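Local coordinates for protein SusD homolog (Bacteroides ovatus, PDB 4F53) that probably binds mucin O-glycans at the cell surface as a SusD-family outer-membrane lipoprotein built on a TPR-like helical fold, at residues 253-263 and 318-328; 468-479 and 508-518. All blocks are in the same frame, centred on the assembly; numbering follows the deposited sequence.

Interaction 1 of 2, residues 253-263 and 318-328; sequences RFMVLWSDARI and SQGSSCMKVTT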
loop_
_atom_site.group_PDB
_atom_site.type_symbol
_atom_site.label_atom_id
_atom_site.label_comp_id
_atom_site.label_asym_id
_atom_site.label_seq_id
_atom_site.Cartn_x
_atom_site.Cartn_y
_atom_site.Cartn_z
ATOM N N ARG A 253 -8.784 -16.043 -2.438
ATOM C CA ARG A 253 -9.713 -16.346 -1.356
ATOM C C ARG A 253 -10.664 -15.172 -1.131
ATOM O O ARG A 253 -11.883 -15.350 -1.193
ATOM C CB ARG A 253 -8.947 -16.656 -0.036
ATOM C CG ARG A 253 -8.034 -17.870 -0.071
ATOM C CD ARG A 253 -8.784 -19.139 -0.389
ATOM N NE ARG A 253 -7.993 -20.314 -0.032
ATOM C CZ ARG A 253 -7.486 -21.181 -0.900
ATOM N NH1 ARG A 253 -7.680 -21.018 -2.202
ATOM N NH2 ARG A 253 -6.791 -22.224 -0.473
ATOM N N PHE A 254 -10.111 -13.976 -0.901
ATOM C CA PHE A 254 -10.902 -12.773 -0.569
ATOM C C PHE A 254 -11.890 -12.426 -1.642
ATOM O O PHE A 254 -13.047 -12.150 -1.331
ATOM C CB PHE A 254 -10.032 -11.540 -0.283
ATOM C CG PHE A 254 -8.813 -11.769 0.578
ATOM C CD1 PHE A 254 -8.821 -12.733 1.585
ATOM C CD2 PHE A 254 -7.663 -11.004 0.394
ATOM C CE1 PHE A 254 -7.673 -12.985 2.341
ATOM C CE2 PHE A 254 -6.532 -11.224 1.179
ATOM C CZ PHE A 254 -6.543 -12.218 2.142
HETATM N N MSE A 255 -11.440 -12.470 -2.898
HETATM C CA MSE A 255 -12.274 -12.079 -4.015
HETATM C C MSE A 255 -13.098 -13.238 -4.603
HETATM O O MSE A 255 -14.329 -13.176 -4.628
HETATM C CB MSE A 255 -11.375 -11.448 -5.111
HETATM C CG MSE A 255 -10.656 -10.157 -4.651
HETATM SE SE MSE A 255 -11.795 -8.604 -5.010
HETATM C CE MSE A 255 -10.607 -7.156 -4.587
ATOM N N VAL A 256 -12.424 -14.267 -5.118
ATOM C CA VAL A 256 -13.088 -15.320 -5.877
ATOM C C VAL A 256 -13.783 -16.363 -4.989
ATOM O O VAL A 256 -14.996 -16.536 -5.124
ATOM C CB VAL A 256 -12.126 -15.982 -6.911
ATOM C CG1 VAL A 256 -12.873 -16.991 -7.767
ATOM C CG2 VAL A 256 -11.462 -14.931 -7.798
ATOM N N LEU A 257 -13.043 -17.054 -4.117
ATOM C CA LEU A 257 -13.625 -18.117 -3.303
ATOM C C LEU A 257 -14.635 -17.624 -2.250
ATOM O O LEU A 257 -15.749 -18.145 -2.207
ATOM C CB LEU A 257 -12.527 -18.944 -2.615
ATOM C CG LEU A 257 -12.938 -20.340 -2.132
ATOM C CD1 LEU A 257 -13.223 -21.249 -3.304
ATOM C CD2 LEU A 257 -11.846 -20.958 -1.285
ATOM N N TRP A 258 -14.247 -16.680 -1.378
ATOM C CA TRP A 258 -15.135 -16.254 -0.287
ATOM C C TRP A 258 -16.068 -15.124 -0.662
ATOM O O TRP A 258 -17.098 -14.975 -0.011
ATOM C CB TRP A 258 -14.332 -15.835 0.941
ATOM C CG TRP A 258 -13.327 -16.841 1.416
ATOM C CD1 TRP A 258 -13.375 -18.198 1.263
ATOM C CD2 TRP A 258 -12.192 -16.571 2.245
ATOM N NE1 TRP A 258 -12.286 -18.781 1.867
ATOM C CE2 TRP A 258 -11.552 -17.809 2.494
ATOM C CE3 TRP A 258 -11.629 -15.399 2.767
ATOM C CZ2 TRP A 258 -10.388 -17.905 3.265
ATOM C CZ3 TRP A 258 -10.471 -15.497 3.515
ATOM C CH2 TRP A 258 -9.865 -16.738 3.761
ATOM N N SER A 259 -15.703 -14.299 -1.668
ATOM C CA SER A 259 -16.481 -13.133 -2.107
ATOM C C SER A 259 -16.692 -12.135 -0.937
ATOM O O SER A 259 -17.722 -11.465 -0.858
ATOM C CB SER A 259 -17.809 -13.552 -2.747
ATOM O OG SER A 259 -17.583 -14.240 -3.964
ATOM N N ASP A 260 -15.684 -12.026 -0.048
ATOM C CA ASP A 260 -15.648 -11.082 1.067
ATOM C C ASP A 260 -15.275 -9.698 0.570
ATOM O O ASP A 260 -15.532 -8.706 1.274
ATOM C CB ASP A 260 -14.622 -11.516 2.141
ATOM C CG ASP A 260 -15.110 -12.542 3.139
ATOM O OD1 ASP A 260 -16.341 -12.710 3.265
ATOM O OD2 ASP A 260 -14.260 -13.166 3.805
ATOM N N ALA A 261 -14.642 -9.639 -0.626
ATOM C CA ALA A 261 -14.155 -8.403 -1.240
ATOM C C ALA A 261 -14.569 -8.277 -2.710
ATOM O O ALA A 261 -14.702 -9.272 -3.421
ATOM C CB ALA A 261 -12.632 -8.347 -1.138
ATOM N N ARG A 262 -14.762 -7.031 -3.152
ATOM C CA ARG A 262 -15.049 -6.700 -4.551
ATOM C C ARG A 262 -14.203 -5.493 -4.926
ATOM O O ARG A 262 -13.630 -4.854 -4.042
ATOM C CB ARG A 262 -16.561 -6.442 -4.785
ATOM C CG ARG A 262 -17.407 -7.737 -4.825
ATOM C CD ARG A 262 -17.008 -8.587 -6.018
ATOM N NE ARG A 262 -17.722 -9.856 -6.125
ATOM C CZ ARG A 262 -17.259 -11.022 -5.679
ATOM N NH1 ARG A 262 -16.120 -11.076 -5.001
ATOM N NH2 ARG A 262 -17.946 -12.137 -5.881
ATOM N N ILE A 263 -14.092 -5.189 -6.222
ATOM C CA ILE A 263 -13.356 -3.990 -6.677
ATOM C C ILE A 263 -14.165 -2.765 -6.223
ATOM O O ILE A 263 -15.404 -2.809 -6.236
ATOM C CB ILE A 263 -13.152 -4.033 -8.226
ATOM C CG1 ILE A 263 -12.310 -5.253 -8.654
ATOM C CG2 ILE A 263 -12.565 -2.712 -8.808
ATOM C CD1 ILE A 263 -10.872 -5.332 -8.087
ATOM N N SER A 318 -24.974 -7.393 -4.278
ATOM C CA SER A 318 -23.667 -6.713 -4.182
ATOM C C SER A 318 -22.463 -7.525 -4.663
ATOM O O SER A 318 -21.503 -6.927 -5.160
ATOM C CB SER A 318 -23.396 -6.263 -2.749
ATOM O OG SER A 318 -24.330 -5.263 -2.399
ATOM N N GLN A 319 -22.488 -8.863 -4.527
ATOM C CA GLN A 319 -21.329 -9.672 -4.952
ATOM C C GLN A 319 -21.301 -9.846 -6.489
ATOM O O GLN A 319 -20.308 -10.315 -7.020
ATOM C CB GLN A 319 -21.253 -10.998 -4.199
ATOM C CG GLN A 319 -21.093 -10.791 -2.682
ATOM C CD GLN A 319 -21.108 -12.068 -1.874
ATOM O OE1 GLN A 319 -21.462 -13.145 -2.355
ATOM N NE2 GLN A 319 -20.684 -11.982 -0.628
ATOM N N GLY A 320 -22.323 -9.335 -7.181
ATOM C CA GLY A 320 -22.368 -9.266 -8.633
ATOM C C GLY A 320 -21.443 -8.175 -9.171
ATOM O O GLY A 320 -21.189 -8.124 -10.371
ATOM N N SER A 321 -20.919 -7.285 -8.290
ATOM C CA SER A 321 -19.959 -6.213 -8.620
ATOM C C SER A 321 -18.682 -6.817 -9.183
ATOM O O SER A 321 -18.387 -7.980 -8.892
ATOM C CB SER A 321 -19.634 -5.374 -7.383
ATOM O OG SER A 321 -20.818 -4.813 -6.841
ATOM N N SER A 322 -17.922 -6.035 -9.975
ATOM C CA SER A 322 -16.639 -6.458 -10.567
ATOM C C SER A 322 -15.723 -7.058 -9.507
ATOM O O SER A 322 -15.609 -6.539 -8.392
ATOM C CB SER A 322 -15.944 -5.298 -11.274
ATOM O OG SER A 322 -16.534 -5.079 -12.546
ATOM N N CYS A 323 -15.127 -8.198 -9.863
ATOM C CA CYS A 323 -14.250 -9.007 -9.027
ATOM C C CYS A 323 -12.861 -9.058 -9.646
ATOM O O CYS A 323 -12.723 -9.145 -10.870
ATOM C CB CYS A 323 -14.846 -10.405 -8.883
ATOM S SG CYS A 323 -13.967 -11.475 -7.714
HETATM N N MSE A 324 -11.824 -9.047 -8.785
HETATM C CA MSE A 324 -10.422 -9.134 -9.218
HETATM C C MSE A 324 -10.208 -10.382 -10.047
HETATM O O MSE A 324 -10.806 -11.424 -9.760
HETATM C CB MSE A 324 -9.505 -9.150 -7.979
HETATM C CG MSE A 324 -8.012 -9.066 -8.255
HETATM SE SE MSE A 324 -7.077 -8.909 -6.532
HETATM C CE MSE A 324 -5.235 -9.088 -7.158
ATOM N N LYS A 325 -9.379 -10.264 -11.090
ATOM C CA LYS A 325 -8.949 -11.385 -11.936
ATOM C C LYS A 325 -7.752 -11.957 -11.218
ATOM O O LYS A 325 -6.740 -11.262 -11.094
ATOM C CB LYS A 325 -8.617 -10.895 -13.364
ATOM C CG LYS A 325 -8.850 -11.931 -14.445
ATOM C CD LYS A 325 -8.716 -11.350 -15.853
ATOM C CE LYS A 325 -9.924 -10.523 -16.238
ATOM N NZ LYS A 325 -10.164 -10.521 -17.714
ATOM N N VAL A 326 -7.882 -13.135 -10.603
ATOM C CA VAL A 326 -6.774 -13.666 -9.778
ATOM C C VAL A 326 -6.890 -15.165 -9.625
ATOM O O VAL A 326 -8.003 -15.674 -9.469
ATOM C CB VAL A 326 -6.711 -12.939 -8.379
ATOM C CG1 VAL A 326 -8.014 -13.084 -7.577
ATOM C CG2 VAL A 326 -5.480 -13.339 -7.548
ATOM N N THR A 327 -5.745 -15.870 -9.673
ATOM C CA THR A 327 -5.669 -17.311 -9.413
ATOM C C THR A 327 -4.764 -17.558 -8.184
ATOM O O THR A 327 -4.024 -16.667 -7.762
ATOM C CB THR A 327 -5.214 -18.140 -10.616
ATOM O OG1 THR A 327 -3.818 -18.016 -10.794
ATOM C CG2 THR A 327 -5.969 -17.827 -11.876
ATOM N N THR A 328 -4.825 -18.772 -7.628
ATOM C CA THR A 328 -4.034 -19.154 -6.467
ATOM C C THR A 328 -2.518 -19.092 -6.752
ATOM O O THR A 328 -1.734 -18.881 -5.839
ATOM C CB THR A 328 -4.413 -20.557 -5.994
ATOM O OG1 THR A 328 -4.181 -21.486 -7.040
ATOM C CG2 THR A 328 -5.849 -20.658 -5.490
HETATM O O HOH W 1 -18.699 -13.110 1.716
HETATM O O HOH W 2 -20.569 -15.270 0.003
#
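Gln319 O is gripped by two nitrogens of the buried Arg262. The stronger bond comes from Arg262 NE, 2.8 Å from Gln319 O and fairly straight at 161°, with the oxygen in the guanidinium plane; Arg262 NH2 adds a weak one. The remaining N-H groups turn back to their own segment: Arg262 NH1 donates to both Met255 O and Ala261 O, and Arg262 NH2 lies 2.9 Å from Ser259 OG. A bend at chi2 (-65°) folds the arginine to this position, where Cys323 SG sits over one guanidinium face, 3.5 Å from Arg262 NH1. One arginine thus joins a helix end, where Ser259 takes positive phi, to a loop that lacks strand structure of its own. A leucine in its place would probably leave Gln319 O and Met255 O without these donors and the 318-328 loop less firmly tied to the helix end. Next along the chain, Ile263 N donates to Ser322 O over 3.0 Å, a backbone bond that fixes the loop against the strand. Apolar packing continues the contact: Met255 crosses Met324 at about a right angle, with Met255 CG 3.7 Å from Met324 CB, while Val256 CG2 lies 3.9 Å from Val326 CG1. The Gln319 amide lies against Ser259 CB and sends NE2 to Ser65 O. Strand 261-263 pairs antiparallel with strand 62-64, Phe254 packs on helix 44-58, and Met324 and Val326 also touch Trp251 of helix 250-257, so the loop is laid along the helix and strand together.

Interaction 2 of 2, residues 468-479 and 508-518; sequences IVNDAEGARRMP and GDTMATHVWWD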
loop_
_atom_site.group_PDB
_atom_site.type_symbol
_atom_site.label_atom_id
_atom_site.label_comp_id
_atom_site.label_asym_id
_atom_site.label_seq_id
_atom_site.Cartn_x
_atom_site.Cartn_y
_atom_site.Cartn_z
ATOM N N ILE A 468 -15.274 10.956 15.065
ATOM C CA ILE A 468 -13.813 10.993 15.165
ATOM C C ILE A 468 -13.199 11.276 13.800
ATOM O O ILE A 468 -12.353 12.146 13.691
ATOM C CB ILE A 468 -13.218 9.690 15.792
ATOM C CG1 ILE A 468 -13.674 9.521 17.267
ATOM C CG2 ILE A 468 -11.677 9.679 15.660
ATOM C CD1 ILE A 468 -12.929 8.502 18.079
ATOM N N VAL A 469 -13.612 10.528 12.775
ATOM C CA VAL A 469 -13.051 10.591 11.429
ATOM C C VAL A 469 -13.836 11.579 10.547
ATOM O O VAL A 469 -15.059 11.498 10.421
ATOM C CB VAL A 469 -12.997 9.167 10.804
ATOM C CG1 VAL A 469 -12.511 9.203 9.361
ATOM C CG2 VAL A 469 -12.125 8.232 11.635
ATOM N N ASN A 470 -13.105 12.510 9.955
ATOM C CA ASN A 470 -13.626 13.476 8.994
ATOM C C ASN A 470 -13.794 12.766 7.641
ATOM O O ASN A 470 -12.875 12.079 7.198
ATOM C CB ASN A 470 -12.668 14.671 8.876
ATOM C CG ASN A 470 -13.012 15.601 7.749
ATOM O OD1 ASN A 470 -12.501 15.463 6.640
ATOM N ND2 ASN A 470 -13.923 16.528 7.989
ATOM N N ASP A 471 -14.942 12.959 6.984
ATOM C CA ASP A 471 -15.321 12.308 5.730
ATOM C C ASP A 471 -14.379 12.609 4.568
ATOM O O ASP A 471 -14.099 11.705 3.809
ATOM C CB ASP A 471 -16.754 12.673 5.332
ATOM C CG ASP A 471 -17.824 12.029 6.207
ATOM O OD1 ASP A 471 -17.620 10.873 6.641
ATOM O OD2 ASP A 471 -18.866 12.683 6.449
ATOM N N ALA A 472 -13.893 13.839 4.442
ATOM C CA ALA A 472 -12.963 14.253 3.389
ATOM C C ALA A 472 -11.532 13.707 3.617
ATOM O O ALA A 472 -10.846 13.383 2.654
ATOM C CB ALA A 472 -12.920 15.770 3.307
ATOM N N GLU A 473 -11.101 13.610 4.882
ATOM C CA GLU A 473 -9.775 13.136 5.281
ATOM C C GLU A 473 -9.648 11.616 5.323
ATOM O O GLU A 473 -8.587 11.090 5.011
ATOM C CB GLU A 473 -9.446 13.659 6.689
ATOM C CG GLU A 473 -9.183 15.143 6.762
ATOM C CD GLU A 473 -7.718 15.428 6.973
ATOM O OE1 GLU A 473 -7.205 15.148 8.081
ATOM O OE2 GLU A 473 -7.068 15.881 6.006
ATOM N N GLY A 474 -10.688 10.939 5.805
ATOM C CA GLY A 474 -10.674 9.497 6.022
ATOM C C GLY A 474 -9.749 9.135 7.172
ATOM O O GLY A 474 -9.364 10.002 7.958
ATOM N N ALA A 475 -9.411 7.860 7.313
ATOM C CA ALA A 475 -8.501 7.404 8.373
ATOM C C ALA A 475 -7.062 7.857 8.051
ATOM O O ALA A 475 -6.567 7.653 6.949
ATOM C CB ALA A 475 -8.576 5.884 8.503
ATOM N N ARG A 476 -6.414 8.499 9.007
ATOM C CA ARG A 476 -5.068 9.047 8.871
ATOM C C ARG A 476 -4.058 8.126 9.518
ATOM O O ARG A 476 -2.856 8.219 9.263
ATOM C CB ARG A 476 -4.992 10.460 9.494
ATOM C CG ARG A 476 -6.081 11.419 9.006
ATOM C CD ARG A 476 -6.180 11.447 7.484
ATOM N NE ARG A 476 -4.995 12.053 6.890
ATOM C CZ ARG A 476 -4.924 12.458 5.633
ATOM N NH1 ARG A 476 -5.942 12.253 4.804
ATOM N NH2 ARG A 476 -3.839 13.073 5.191
ATOM N N ARG A 477 -4.558 7.228 10.360
ATOM C CA ARG A 477 -3.745 6.245 11.068
ATOM C C ARG A 477 -4.679 5.267 11.784
ATOM O O ARG A 477 -5.901 5.388 11.689
ATOM C CB ARG A 477 -2.786 6.953 12.076
ATOM C CG ARG A 477 -3.514 7.594 13.253
ATOM C CD ARG A 477 -2.583 8.234 14.259
ATOM N NE ARG A 477 -1.829 7.273 15.064
ATOM C CZ ARG A 477 -2.204 6.793 16.244
ATOM N NH1 ARG A 477 -3.397 7.100 16.745
ATOM N NH2 ARG A 477 -1.412 5.961 16.910
HETATM N N MSE A 478 -4.091 4.309 12.498
HETATM C CA MSE A 478 -4.813 3.394 13.359
HETATM C C MSE A 478 -4.465 3.745 14.785
HETATM O O MSE A 478 -3.311 4.114 15.043
HETATM C CB MSE A 478 -4.464 1.921 13.041
HETATM C CG MSE A 478 -5.019 1.453 11.700
HETATM SE SE MSE A 478 -6.951 1.263 11.673
HETATM C CE MSE A 478 -7.189 -0.131 13.036
ATOM N N PRO A 479 -5.437 3.653 15.729
ATOM C CA PRO A 479 -5.098 3.900 17.135
ATOM C C PRO A 479 -4.363 2.700 17.723
ATOM O O PRO A 479 -4.523 1.584 17.233
ATOM C CB PRO A 479 -6.461 4.114 17.789
ATOM C CG PRO A 479 -7.415 3.317 16.964
ATOM C CD PRO A 479 -6.845 3.211 15.572
ATOM N N GLY A 508 -5.432 13.237 19.282
ATOM C CA GLY A 508 -5.276 12.169 20.271
ATOM C C GLY A 508 -4.908 10.846 19.636
ATOM O O GLY A 508 -4.593 10.787 18.431
ATOM N N ASP A 509 -4.966 9.759 20.427
ATOM C CA ASP A 509 -4.674 8.425 19.906
ATOM C C ASP A 509 -5.912 7.922 19.185
ATOM O O ASP A 509 -6.639 7.053 19.684
ATOM C CB ASP A 509 -4.212 7.466 21.021
ATOM C CG ASP A 509 -3.830 6.077 20.543
ATOM O OD1 ASP A 509 -3.515 5.921 19.329
ATOM O OD2 ASP A 509 -3.850 5.150 21.366
ATOM N N THR A 510 -6.181 8.521 18.011
ATOM C CA THR A 510 -7.341 8.171 17.210
ATOM C C THR A 510 -6.923 8.012 15.744
ATOM O O THR A 510 -5.767 8.258 15.382
ATOM C CB THR A 510 -8.462 9.229 17.351
ATOM O OG1 THR A 510 -8.143 10.379 16.592
ATOM C CG2 THR A 510 -8.792 9.621 18.803
HETATM N N MSE A 511 -7.898 7.672 14.901
HETATM C CA MSE A 511 -7.723 7.554 13.462
HETATM C C MSE A 511 -7.558 8.919 12.773
HETATM O O MSE A 511 -7.170 8.966 11.609
HETATM C CB MSE A 511 -8.941 6.846 12.870
HETATM C CG MSE A 511 -8.962 5.357 13.132
HETATM SE SE MSE A 511 -10.454 4.563 12.159
HETATM C CE MSE A 511 -10.239 2.674 12.710
ATOM N N ALA A 512 -7.837 10.028 13.488
ATOM C CA ALA A 512 -7.873 11.379 12.939
ATOM C C ALA A 512 -6.538 12.082 13.007
ATOM O O ALA A 512 -6.333 13.054 12.260
ATOM C CB ALA A 512 -8.939 12.191 13.660
ATOM N N THR A 513 -5.627 11.605 13.890
ATOM C CA THR A 513 -4.318 12.222 14.064
ATOM C C THR A 513 -3.401 11.936 12.896
ATOM O O THR A 513 -3.306 10.802 12.444
ATOM C CB THR A 513 -3.664 11.804 15.394
ATOM O OG1 THR A 513 -4.468 12.313 16.432
ATOM C CG2 THR A 513 -2.236 12.364 15.588
ATOM N N HIS A 514 -2.699 12.983 12.436
ATOM C CA HIS A 514 -1.714 12.880 11.369
ATOM C C HIS A 514 -0.397 12.433 11.951
ATOM O O HIS A 514 0.032 12.939 12.989
ATOM C CB HIS A 514 -1.536 14.216 10.631
ATOM C CG HIS A 514 -2.686 14.580 9.749
ATOM N ND1 HIS A 514 -2.499 15.320 8.586
ATOM C CD2 HIS A 514 -4.015 14.325 9.896
ATOM C CE1 HIS A 514 -3.702 15.469 8.053
ATOM N NE2 HIS A 514 -4.651 14.888 8.808
ATOM N N VAL A 515 0.235 11.475 11.296
ATOM C CA VAL A 515 1.571 10.989 11.624
ATOM C C VAL A 515 2.560 12.102 11.165
ATOM O O VAL A 515 2.165 13.052 10.459
ATOM C CB VAL A 515 1.885 9.563 11.037
ATOM C CG1 VAL A 515 0.888 8.532 11.552
ATOM C CG2 VAL A 515 1.912 9.560 9.504
ATOM N N TRP A 516 3.807 12.017 11.627
ATOM C CA TRP A 516 4.867 12.988 11.371
ATOM C C TRP A 516 5.015 13.388 9.861
ATOM O O TRP A 516 5.041 14.588 9.590
ATOM C CB TRP A 516 6.177 12.443 11.944
ATOM C CG TRP A 516 7.419 13.162 11.513
ATOM C CD1 TRP A 516 7.896 14.346 11.991
ATOM C CD2 TRP A 516 8.372 12.699 10.550
ATOM N NE1 TRP A 516 9.084 14.667 11.360
ATOM C CE2 TRP A 516 9.409 13.661 10.486
ATOM C CE3 TRP A 516 8.455 11.552 9.733
ATOM C CZ2 TRP A 516 10.503 13.524 9.629
ATOM C CZ3 TRP A 516 9.567 11.399 8.913
ATOM C CH2 TRP A 516 10.564 12.386 8.857
ATOM N N TRP A 517 5.081 12.434 8.899
ATOM C CA TRP A 517 5.275 12.795 7.473
ATOM C C TRP A 517 4.017 13.384 6.838
ATOM O O TRP A 517 4.103 14.018 5.779
ATOM C CB TRP A 517 5.800 11.600 6.618
ATOM C CG TRP A 517 5.049 10.294 6.720
ATOM C CD1 TRP A 517 5.505 9.136 7.286
ATOM C CD2 TRP A 517 3.755 9.981 6.154
ATOM N NE1 TRP A 517 4.547 8.147 7.178
ATOM C CE2 TRP A 517 3.464 8.639 6.493
ATOM C CE3 TRP A 517 2.803 10.710 5.407
ATOM C CZ2 TRP A 517 2.238 8.029 6.167
ATOM C CZ3 TRP A 517 1.583 10.111 5.093
ATOM C CH2 TRP A 517 1.314 8.782 5.462
ATOM N N ASP A 518 2.846 13.174 7.470
ATOM C CA ASP A 518 1.552 13.624 6.938
ATOM C C ASP A 518 1.340 15.081 7.318
ATOM O O ASP A 518 0.482 15.407 8.140
ATOM C CB ASP A 518 0.427 12.704 7.446
ATOM C CG ASP A 518 -0.948 12.915 6.840
ATOM O OD1 ASP A 518 -1.077 13.773 5.945
ATOM O OD2 ASP A 518 -1.910 12.214 7.277
HETATM O O HOH W 3 -8.108 13.879 10.520
HETATM O O HOH W 4 -1.275 10.511 9.103
#
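The two irregular segments run antiparallel where they meet, with CA atoms 4.8 Å apart both at Arg477-Met511 and at Pro479-Thr510. Arg476 N donates to Met511 O at 2.7 Å, and Met511 CA makes a CA-H...O contact with Arg477 O. A type I turn from Val515 to Asp518 then brings Asp518 to Arg476. Bends at chi2 and chi3 (-68°) curl Arg476 so that it grips Asp518 side-on, Arg476 NE to Asp518 OD2 and Arg476 NH2 to Asp518 OD1, the latter at 2.9 Å. The same guanidinium lies flat on the His514 ring, planes 22° apart. His514 NE2 meets the syn lone pair of Glu473 OE1 in the ring plane at 2.7 Å, and His514 ND1 donates to Asp518 O, which fixes the ring's rotation. Donation from both nitrogens is consistent with a charged imidazolium, which Glu473 and Asp518 would probably favour and the stacked Arg476 oppose. Arg477 grips Asp509 end-on: Arg477 NH1, 2.8 Å from Asp509 OD1, shares that oxygen with NH2, and NH1 also reaches Thr510 O. Extended beyond CG, Met511 passes Val469 CG2 and ends with Met511 CE 3.7 Å from Met478 SE, both residues being selenomethionines. Tyr485 holds Asp509 OD2, Arg477 and Thr513 touch Leu499 of helix 489-502, and Asp518 packs on Arg450 of helix 442-452, so the paired loops pack against both helices.

In the fold
Interaction 1 closes before interaction 2 opens, so the two contacts follow in series along one chain. Their centres lie about 29 Å apart and their nearest atoms about 16 Å, so they are not in contact, and they share no helix or strand. Both belong to the SusD/RagB portion of the chain, yet they solve different local problems: 253-263 with 318-328 ties a loop to a helix end and a short strand, whereas 468-479 with 508-518 joins the loops that precede and follow helices 482-487 and 489-502 in the chain. Together they illustrate how a largely helical protein, with little strand, orders its long loops through buried arginines bonded to backbone carbonyls and carboxylates.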